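Local coordinates for Lin1840 protein (Listeria innocua serovar 6a, PDB 4ZOC), which probably hydrolyses terminal, non-reducing beta-D-glucosyl residues to release beta-D-glucose, as a family 3 glycoside hydrolase linked to beta-1,2-glucan metabolism, at residues Ala246-Arg258 with Ala290-Met302. The protein carries 2 engineered substitutions. Numbering follows the deposited sequence. Where two conformers were deposited one is given.
Sequences ATMNKWLNRDVLR and AQFSMEAGVDLEM
Arg254 reaches from helix 250-258 to the C-terminal end of helix 290-295, and its side chain is worth following outward. CB leads to Arg254 CG, which lies 3.6 Å from Glu295 O; a bend at chi2 (-74°) then folds the chain back so that CD runs past the same carbonyl. Arg254 NE donates to Glu295 O at 2.8 Å, approaching from above the carbonyl plane, while Arg254 NH2 turns to Met294 O at 3.0 Å. Both acceptors lie near the guanidinium plane, and Gly297 CA sits over one face, offset toward the rim, 3.5 Å from Arg254 CZ. The positive charge thus meets the carbonyl end of a helix, which should favour it electrostatically. Met294 O also accepts from Gly297 N, within the Schellman motif that closes this helix.

One turn further along, Arg258 stays extended from CG to NE. Its NH2 makes an almost straight bond (N-H...O angle 174°) to Gly297 O, in the planes of both groups, and a salt bridge to Asp299 OD2 at 3.0 Å. Arg258 NE donates to a water, which in turn donates to Ala296 O and, weakly, to Asn253 O. Asp299 has a second cationic partner in Arg331.

At the other end, the methyl of Ala296 packs against the backbone of Thr247 and Met248. Met248 lies alongside Phe292 in a Met-aromatic contact, Met248 CE 3.6 Å from Phe292 CD2, and Lys250 NZ bridges to Glu295 OE1 at 2.7 Å.

The two helices run nearly parallel, 20° apart, on the outside of the TIM-type barrel of the N-terminal domain. Between them in sequence comes strand 266-268, and the second segment runs on into strand 301-302; Leu324 of helix 322-338 packs against both Arg254 and Met294.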
ATOM      1  N   ALA A 246       4.158  14.918 -10.858  1.00  7.13           N
ATOM      2  CA  ALA A 246       3.937  16.181 -10.172  1.00  7.27           C
ATOM      3  C   ALA A 246       4.473  17.391 -10.967  1.00  6.72           C
ATOM      4  O   ALA A 246       3.865  18.487 -10.987  1.00  8.15           O
ATOM      5  CB  ALA A 246       4.571  16.136  -8.776  1.00  6.91           C
ATOM      6  N   THR A 247       5.622  17.216 -11.608  1.00  8.22           N
ATOM      7  CA  THR A 247       6.350  18.332 -12.265  1.00  8.45           C
ATOM      8  C   THR A 247       5.518  18.962 -13.374  1.00  8.33           C
ATOM      9  O   THR A 247       5.585  20.191 -13.566  1.00  9.62           O
ATOM     10  CB  THR A 247       7.723  17.816 -12.797  1.00  9.41           C
ATOM     11  OG1 THR A 247       8.441  17.336 -11.630  1.00  9.10           O
ATOM     12  CG2 THR A 247       8.537  18.903 -13.531  1.00  9.62           C
ATOM     13  N   MET A 248       4.726  18.144 -14.057  1.00  7.64           N
ATOM     14  CA  MET A 248       3.821  18.700 -15.111  1.00  8.24           C
ATOM     15  C   MET A 248       2.354  18.609 -14.745  1.00  9.93           C
ATOM     16  O   MET A 248       1.482  18.607 -15.635  1.00 11.17           O
ATOM     17  CB  MET A 248       4.084  18.009 -16.467  1.00 10.29           C
ATOM     18  CG  MET A 248       3.845  16.513 -16.534  1.00  9.74           C
ATOM     19  SD  MET A 248       3.799  15.810 -18.185  1.00 10.86           S
ATOM     20  CE  MET A 248       2.083  16.166 -18.639  1.00 11.35           C
ATOM     21  N   ASN A 249       2.056  18.553 -13.444  1.00 10.54           N
ATOM     22  CA  ASN A 249       0.665  18.424 -13.027  1.00 10.59           C
ATOM     23  C   ASN A 249       0.051  19.803 -12.811  1.00  9.35           C
ATOM     24  O   ASN A 249       0.336  20.449 -11.855  1.00  9.92           O
ATOM     25  CB  ASN A 249       0.582  17.549 -11.826  1.00  9.41           C
ATOM     26  CG  ASN A 249      -0.829  17.218 -11.442  1.00 10.55           C
ATOM     27  OD1 ASN A 249      -1.707  18.032 -11.555  1.00 10.55           O
ATOM     28  ND2 ASN A 249      -1.030  15.984 -10.949  1.00  9.65           N
ATOM     29  N   LYS A 250      -0.750  20.270 -13.785  1.00 11.30           N
ATOM     30  CA  LYS A 250      -1.234  21.635 -13.770  1.00 10.70           C
ATOM     31  C   LYS A 250      -2.143  21.862 -12.647  1.00 10.05           C
ATOM     32  O   LYS A 250      -2.128  22.915 -11.994  1.00 10.01           O
ATOM     33  CB  LYS A 250      -2.003  22.028 -15.078  1.00 18.01           C
ATOM     34  CG  LYS A 250      -1.262  21.846 -16.320  1.00 21.08           C
ATOM     35  CD  LYS A 250      -2.033  22.425 -17.532  1.00 27.78           C
ATOM     36  CE  LYS A 250      -2.058  21.443 -18.690  1.00 38.21           C
ATOM     37  NZ  LYS A 250      -0.716  21.290 -19.360  1.00 33.17           N
ATOM     38  N   TRP A 251      -3.050  20.912 -12.433  1.00 12.29           N
ATOM     39  CA  TRP A 251      -3.991  21.024 -11.347  1.00 11.96           C
ATOM     40  C   TRP A 251      -3.216  21.174 -10.026  1.00 10.27           C
ATOM     41  O   TRP A 251      -3.426  22.079  -9.240  1.00 10.57           O
ATOM     42  CB  TRP A 251      -4.916  19.793 -11.275  1.00 12.20           C
ATOM     43  CG  TRP A 251      -5.664  19.766  -9.961  1.00 12.28           C
ATOM     44  CD1 TRP A 251      -6.778  20.430  -9.661  1.00 13.53           C
ATOM     45  CD2 TRP A 251      -5.348  18.966  -8.825  1.00 13.37           C
ATOM     46  NE1 TRP A 251      -7.161  20.152  -8.378  1.00 14.88           N
ATOM     47  CE2 TRP A 251      -6.285  19.255  -7.844  1.00 15.89           C
ATOM     48  CE3 TRP A 251      -4.330  18.052  -8.542  1.00 12.14           C
ATOM     49  CZ2 TRP A 251      -6.269  18.654  -6.579  1.00 13.16           C
ATOM     50  CZ3 TRP A 251      -4.294  17.480  -7.311  1.00 16.49           C
ATOM     51  CH2 TRP A 251      -5.292  17.748  -6.339  1.00 17.74           C
ATOM     52  N   LEU A 252      -2.255  20.305  -9.821  1.00  9.36           N
ATOM     53  CA  LEU A 252      -1.483  20.378  -8.583  1.00  9.65           C
ATOM     54  C   LEU A 252      -0.712  21.685  -8.391  1.00  9.20           C
ATOM     55  O   LEU A 252      -0.737  22.258  -7.349  1.00 10.29           O
ATOM     56  CB  LEU A 252      -0.516  19.184  -8.514  1.00  7.45           C
ATOM     57  CG  LEU A 252       0.397  19.123  -7.271  1.00  7.56           C
ATOM     58  CD1 LEU A 252      -0.418  18.746  -6.009  1.00  6.58           C
ATOM     59  CD2 LEU A 252       1.452  18.071  -7.588  1.00  9.98           C
ATOM     60  N   ASN A 253       0.047  22.097  -9.405  1.00  9.56           N
ATOM     61  CA  ASN A 253       0.938  23.233  -9.244  1.00  8.38           C
ATOM     62  C   ASN A 253       0.303  24.630  -9.518  1.00  9.11           C
ATOM     63  O   ASN A 253       0.679  25.645  -8.888  1.00  9.15           O
ATOM     64  CB  ASN A 253       2.141  23.033 -10.124  1.00 10.09           C
ATOM     65  CG  ASN A 253       2.898  21.757  -9.793  1.00 11.95           C
ATOM     66  OD1 ASN A 253       2.829  21.281  -8.680  1.00 13.21           O
ATOM     67  ND2 ASN A 253       3.645  21.231 -10.756  1.00 11.68           N
ATOM     68  N   ARG A 254      -0.587  24.692 -10.510  1.00 10.43           N
ATOM     69  CA  ARG A 254      -1.350  25.930 -10.806  1.00 11.12           C
ATOM     70  C   ARG A 254      -2.591  26.055  -9.889  1.00 12.17           C
ATOM     71  O   ARG A 254      -2.716  27.021  -9.176  1.00 10.16           O
ATOM     72  CB  ARG A 254      -1.769  26.014 -12.282  1.00 12.56           C
ATOM     73  CG  ARG A 254      -0.670  26.080 -13.282  1.00 12.70           C
ATOM     74  CD  ARG A 254      -0.029  27.442 -13.273  1.00 12.28           C
ATOM     75  NE  ARG A 254       0.987  27.546 -14.302  1.00 12.30           N
ATOM     76  CZ  ARG A 254       1.701  28.626 -14.546  1.00 10.68           C
ATOM     77  NH1 ARG A 254       1.571  29.674 -13.735  1.00 11.26           N
ATOM     78  NH2 ARG A 254       2.606  28.584 -15.510  1.00  9.70           N
ATOM     79  N   ASP A 255      -3.512  25.095  -9.887  1.00 12.07           N
ATOM     80  CA  ASP A 255      -4.739  25.240  -9.074  1.00 11.88           C
ATOM     81  C   ASP A 255      -4.507  25.166  -7.575  1.00 11.28           C
ATOM     82  O   ASP A 255      -4.973  26.005  -6.830  1.00 13.16           O
ATOM     83  CB  ASP A 255      -5.788  24.207  -9.519  1.00 13.85           C
ATOM     84  CG  ASP A 255      -6.200  24.318 -10.956  1.00 16.61           C
ATOM     85  OD1 ASP A 255      -5.785  25.141 -11.694  1.00 20.72           O
ATOM     86  OD2 ASP A 255      -7.084  23.600 -11.361  1.00 22.68           O
ATOM     87  N   VAL A 256      -3.777  24.130  -7.114  1.00 10.99           N
ATOM     88  CA  VAL A 256      -3.575  23.898  -5.674  1.00 10.10           C
ATOM     89  C   VAL A 256      -2.463  24.787  -5.109  1.00 10.64           C
ATOM     90  O   VAL A 256      -2.690  25.564  -4.173  1.00 11.15           O
ATOM     91  CB  VAL A 256      -3.357  22.411  -5.361  1.00 10.31           C
ATOM     92  CG1 VAL A 256      -3.144  22.195  -3.861  1.00 13.76           C
ATOM     93  CG2 VAL A 256      -4.560  21.561  -5.885  1.00 11.45           C
ATOM     94  N   LEU A 257      -1.228  24.656  -5.648  1.00  9.76           N
ATOM     95  CA  LEU A 257      -0.099  25.395  -5.044  1.00  8.83           C
ATOM     96  C   LEU A 257      -0.184  26.880  -5.259  1.00  9.67           C
ATOM     97  O   LEU A 257      -0.202  27.651  -4.321  1.00 12.85           O
ATOM     98  CB  LEU A 257       1.186  24.873  -5.672  1.00  9.69           C
ATOM     99  CG  LEU A 257       2.495  25.568  -5.277  1.00  9.13           C
ATOM    100  CD1 LEU A 257       2.713  25.330  -3.809  1.00 10.26           C
ATOM    101  CD2 LEU A 257       3.659  25.028  -6.113  1.00 11.41           C
ATOM    102  N   ARG A 258      -0.352  27.313  -6.484  1.00  9.93           N
ATOM    103  CA  ARG A 258      -0.366  28.791  -6.746  1.00 10.52           C
ATOM    104  C   ARG A 258      -1.701  29.404  -6.455  1.00 12.50           C
ATOM    105  O   ARG A 258      -1.755  30.541  -5.985  1.00 15.44           O
ATOM    106  CB  ARG A 258       0.145  29.177  -8.142  1.00 11.34           C
ATOM    107  CG  ARG A 258       1.593  28.740  -8.298  1.00 10.16           C
ATOM    108  CD  ARG A 258       2.194  29.453  -9.468  1.00 12.24           C
ATOM    109  NE  ARG A 258       3.499  28.940  -9.847  1.00 13.50           N
ATOM    110  CZ  ARG A 258       4.602  29.325  -9.249  1.00 12.09           C
ATOM    111  NH1 ARG A 258       4.520  30.226  -8.317  1.00 12.78           N
ATOM    112  NH2 ARG A 258       5.767  28.888  -9.662  1.00 10.00           N
ATOM    113  N   ALA A 290       9.113  20.224 -21.860  1.00 11.70           N
ATOM    114  CA  ALA A 290       9.228  21.679 -21.679  1.00 10.33           C
ATOM    115  C   ALA A 290       7.882  22.365 -21.694  1.00 10.56           C
ATOM    116  O   ALA A 290       7.543  23.180 -20.842  1.00 12.13           O
ATOM    117  CB  ALA A 290      10.143  22.246 -22.797  1.00  9.03           C
ATOM    118  N   GLN A 291       7.083  22.065 -22.693  1.00 12.29           N
ATOM    119  CA  GLN A 291       5.789  22.733 -22.772  1.00 13.63           C
ATOM    120  C   GLN A 291       4.935  22.464 -21.541  1.00 12.56           C
ATOM    121  O   GLN A 291       4.387  23.355 -20.959  1.00 10.70           O
ATOM    122  CB  GLN A 291       5.028  22.274 -24.017  1.00 15.58           C
ATOM    123  CG  GLN A 291       3.710  22.975 -24.214  1.00 18.43           C
ATOM    124  CD  GLN A 291       2.899  22.396 -25.371  1.00 18.63           C
ATOM    125  OE1 GLN A 291       3.417  21.800 -26.325  1.00 21.61           O
ATOM    126  NE2 GLN A 291       1.608  22.615 -25.302  1.00 18.52           N
ATOM    127  N   PHE A 292       4.785  21.188 -21.187  1.00 12.48           N
ATOM    128  CA  PHE A 292       3.836  20.822 -20.108  1.00 12.25           C
ATOM    129  C   PHE A 292       4.371  21.301 -18.743  1.00 12.41           C
ATOM    130  O   PHE A 292       3.634  21.764 -17.930  1.00 10.25           O
ATOM    131  CB  PHE A 292       3.579  19.304 -20.113  1.00 12.63           C
ATOM    132  CG  PHE A 292       3.093  18.755 -21.434  1.00 12.33           C
ATOM    133  CD1 PHE A 292       2.375  19.558 -22.322  1.00 14.70           C
ATOM    134  CD2 PHE A 292       3.285  17.430 -21.747  1.00 11.83           C
ATOM    135  CE1 PHE A 292       1.920  19.012 -23.521  1.00 15.94           C
ATOM    136  CE2 PHE A 292       2.795  16.879 -22.940  1.00 14.01           C
ATOM    137  CZ  PHE A 292       2.131  17.693 -23.804  1.00 15.31           C
ATOM    138  N   SER A 293       5.691  21.280 -18.561  1.00 10.37           N
ATOM    139  CA  SER A 293       6.283  21.795 -17.323  1.00 10.96           C
ATOM    140  C   SER A 293       6.102  23.278 -17.189  1.00  9.87           C
ATOM    141  O   SER A 293       5.777  23.729 -16.141  1.00 10.47           O
ATOM    142  CB  SER A 293       7.760  21.360 -17.168  1.00 13.41           C
ATOM    143  OG  SER A 293       7.806  19.929 -17.091  1.00 14.58           O
ATOM    144  N   MET A 294       6.295  24.044 -18.267  0.50 11.31           N
ATOM    145  CA  MET A 294       6.055  25.483 -18.140  0.50 11.56           C
ATOM    146  C   MET A 294       4.555  25.817 -17.963  0.50 10.74           C
ATOM    147  O   MET A 294       4.195  26.719 -17.208  0.50  8.18           O
ATOM    148  CB  MET A 294       6.667  26.291 -19.294  0.50 12.50           C
ATOM    149  CG  MET A 294       6.610  27.776 -18.998  0.50 14.72           C
ATOM    150  SD  MET A 294       8.017  28.707 -19.597  0.50 17.82           S
ATOM    151  CE  MET A 294       9.105  28.539 -18.199  0.50 16.05           C
ATOM    152  N   GLU A 295       3.686  25.082 -18.645  1.00 11.41           N
ATOM    153  CA  GLU A 295       2.276  25.245 -18.426  1.00 11.55           C
ATOM    154  C   GLU A 295       1.913  25.038 -16.957  1.00 12.15           C
ATOM    155  O   GLU A 295       1.027  25.700 -16.400  1.00 10.35           O
ATOM    156  CB  GLU A 295       1.512  24.296 -19.310  1.00 14.69           C
ATOM    157  CG  GLU A 295       1.426  24.778 -20.767  1.00 15.42           C
ATOM    158  CD  GLU A 295       0.840  23.770 -21.718  1.00 20.96           C
ATOM    159  OE1 GLU A 295       0.623  22.635 -21.270  1.00 17.89           O
ATOM    160  OE2 GLU A 295       0.545  24.142 -22.911  1.00 19.40           O
ATOM    161  N   ALA A 296       2.590  24.065 -16.326  1.00 11.12           N
ATOM    162  CA  ALA A 296       2.329  23.750 -14.910  1.00  9.43           C
ATOM    163  C   ALA A 296       3.052  24.702 -13.984  1.00  9.33           C
ATOM    164  O   ALA A 296       2.937  24.609 -12.751  1.00 12.52           O
ATOM    165  CB  ALA A 296       2.736  22.294 -14.618  1.00  9.06           C
ATOM    166  N   GLY A 297       3.847  25.650 -14.506  1.00  9.59           N
ATOM    167  CA  GLY A 297       4.420  26.662 -13.625  1.00  9.58           C
ATOM    168  C   GLY A 297       5.765  26.407 -12.939  1.00  9.15           C
ATOM    169  O   GLY A 297       6.110  27.052 -11.906  1.00  9.92           O
ATOM    170  N   VAL A 298       6.486  25.474 -13.493  1.00 10.66           N
ATOM    171  CA  VAL A 298       7.833  25.132 -13.037  1.00  9.58           C
ATOM    172  C   VAL A 298       8.731  26.241 -13.591  1.00  9.19           C
ATOM    173  O   VAL A 298       8.789  26.429 -14.788  1.00 11.31           O
ATOM    174  CB  VAL A 298       8.306  23.745 -13.548  1.00  8.95           C
ATOM    175  CG1 VAL A 298       9.753  23.530 -13.167  1.00  9.91           C
ATOM    176  CG2 VAL A 298       7.463  22.624 -12.959  1.00  9.72           C
ATOM    177  N   ASP A 299       9.397  26.945 -12.697  1.00  8.15           N
ATOM    178  CA  ASP A 299      10.217  28.092 -13.061  1.00 10.11           C
ATOM    179  C   ASP A 299      11.639  27.781 -13.375  1.00 10.58           C
ATOM    180  O   ASP A 299      12.311  28.583 -14.023  1.00 12.55           O
ATOM    181  CB  ASP A 299      10.174  29.117 -11.967  1.00  9.69           C
ATOM    182  CG  ASP A 299       8.750  29.560 -11.671  1.00 10.58           C
ATOM    183  OD1 ASP A 299       7.949  29.724 -12.643  1.00 11.94           O
ATOM    184  OD2 ASP A 299       8.472  29.832 -10.493  1.00 11.05           O
ATOM    185  N   LEU A 300      12.140  26.664 -12.843  1.00 10.07           N
ATOM    186  CA  LEU A 300      13.612  26.413 -12.807  1.00  8.39           C
ATOM    187  C   LEU A 300      13.862  24.945 -12.958  1.00  8.64           C
ATOM    188  O   LEU A 300      13.406  24.173 -12.099  1.00  9.08           O
ATOM    189  CB  LEU A 300      14.164  26.970 -11.480  1.00  8.66           C
ATOM    190  CG  LEU A 300      15.684  26.936 -11.286  1.00 10.04           C
ATOM    191  CD1 LEU A 300      16.478  27.551 -12.464  1.00 10.34           C
ATOM    192  CD2 LEU A 300      16.058  27.505  -9.902  1.00 10.30           C
ATOM    193  N   GLU A 301      14.534  24.576 -14.042  1.00  8.33           N
ATOM    194  CA  GLU A 301      14.815  23.211 -14.427  1.00  9.08           C
ATOM    195  C   GLU A 301      16.166  22.800 -13.879  1.00  9.35           C
ATOM    196  O   GLU A 301      17.198  23.373 -14.236  1.00 10.54           O
ATOM    197  CB  GLU A 301      14.782  23.053 -15.942  1.00  9.58           C
ATOM    198  CG  GLU A 301      15.087  21.625 -16.408  1.00  9.66           C
ATOM    199  CD  GLU A 301      14.769  21.367 -17.804  1.00  8.87           C
ATOM    200  OE1 GLU A 301      14.470  22.340 -18.525  1.00  9.81           O
ATOM    201  OE2 GLU A 301      14.879  20.174 -18.212  1.00 10.60           O
ATOM    202  N   MET A 302      16.127  21.830 -12.954  1.00 10.28           N
ATOM    203  CA  MET A 302      17.330  21.444 -12.275  1.00  7.93           C
ATOM    204  C   MET A 302      18.139  20.411 -13.095  1.00  8.76           C
ATOM    205  O   MET A 302      17.797  19.209 -13.152  1.00  7.41           O
ATOM    206  CB  MET A 302      16.967  20.830 -10.911  1.00  8.41           C
ATOM    207  CG  MET A 302      18.194  20.401 -10.126  1.00  9.65           C
ATOM    208  SD  MET A 302      17.892  19.648  -8.501  1.00  9.51           S
ATOM    209  CE  MET A 302      17.140  20.995  -7.578  1.00  8.41           C
TER
HETATM  210  O   HOH W   1       2.496  26.605 -10.981  1.00 12.96           O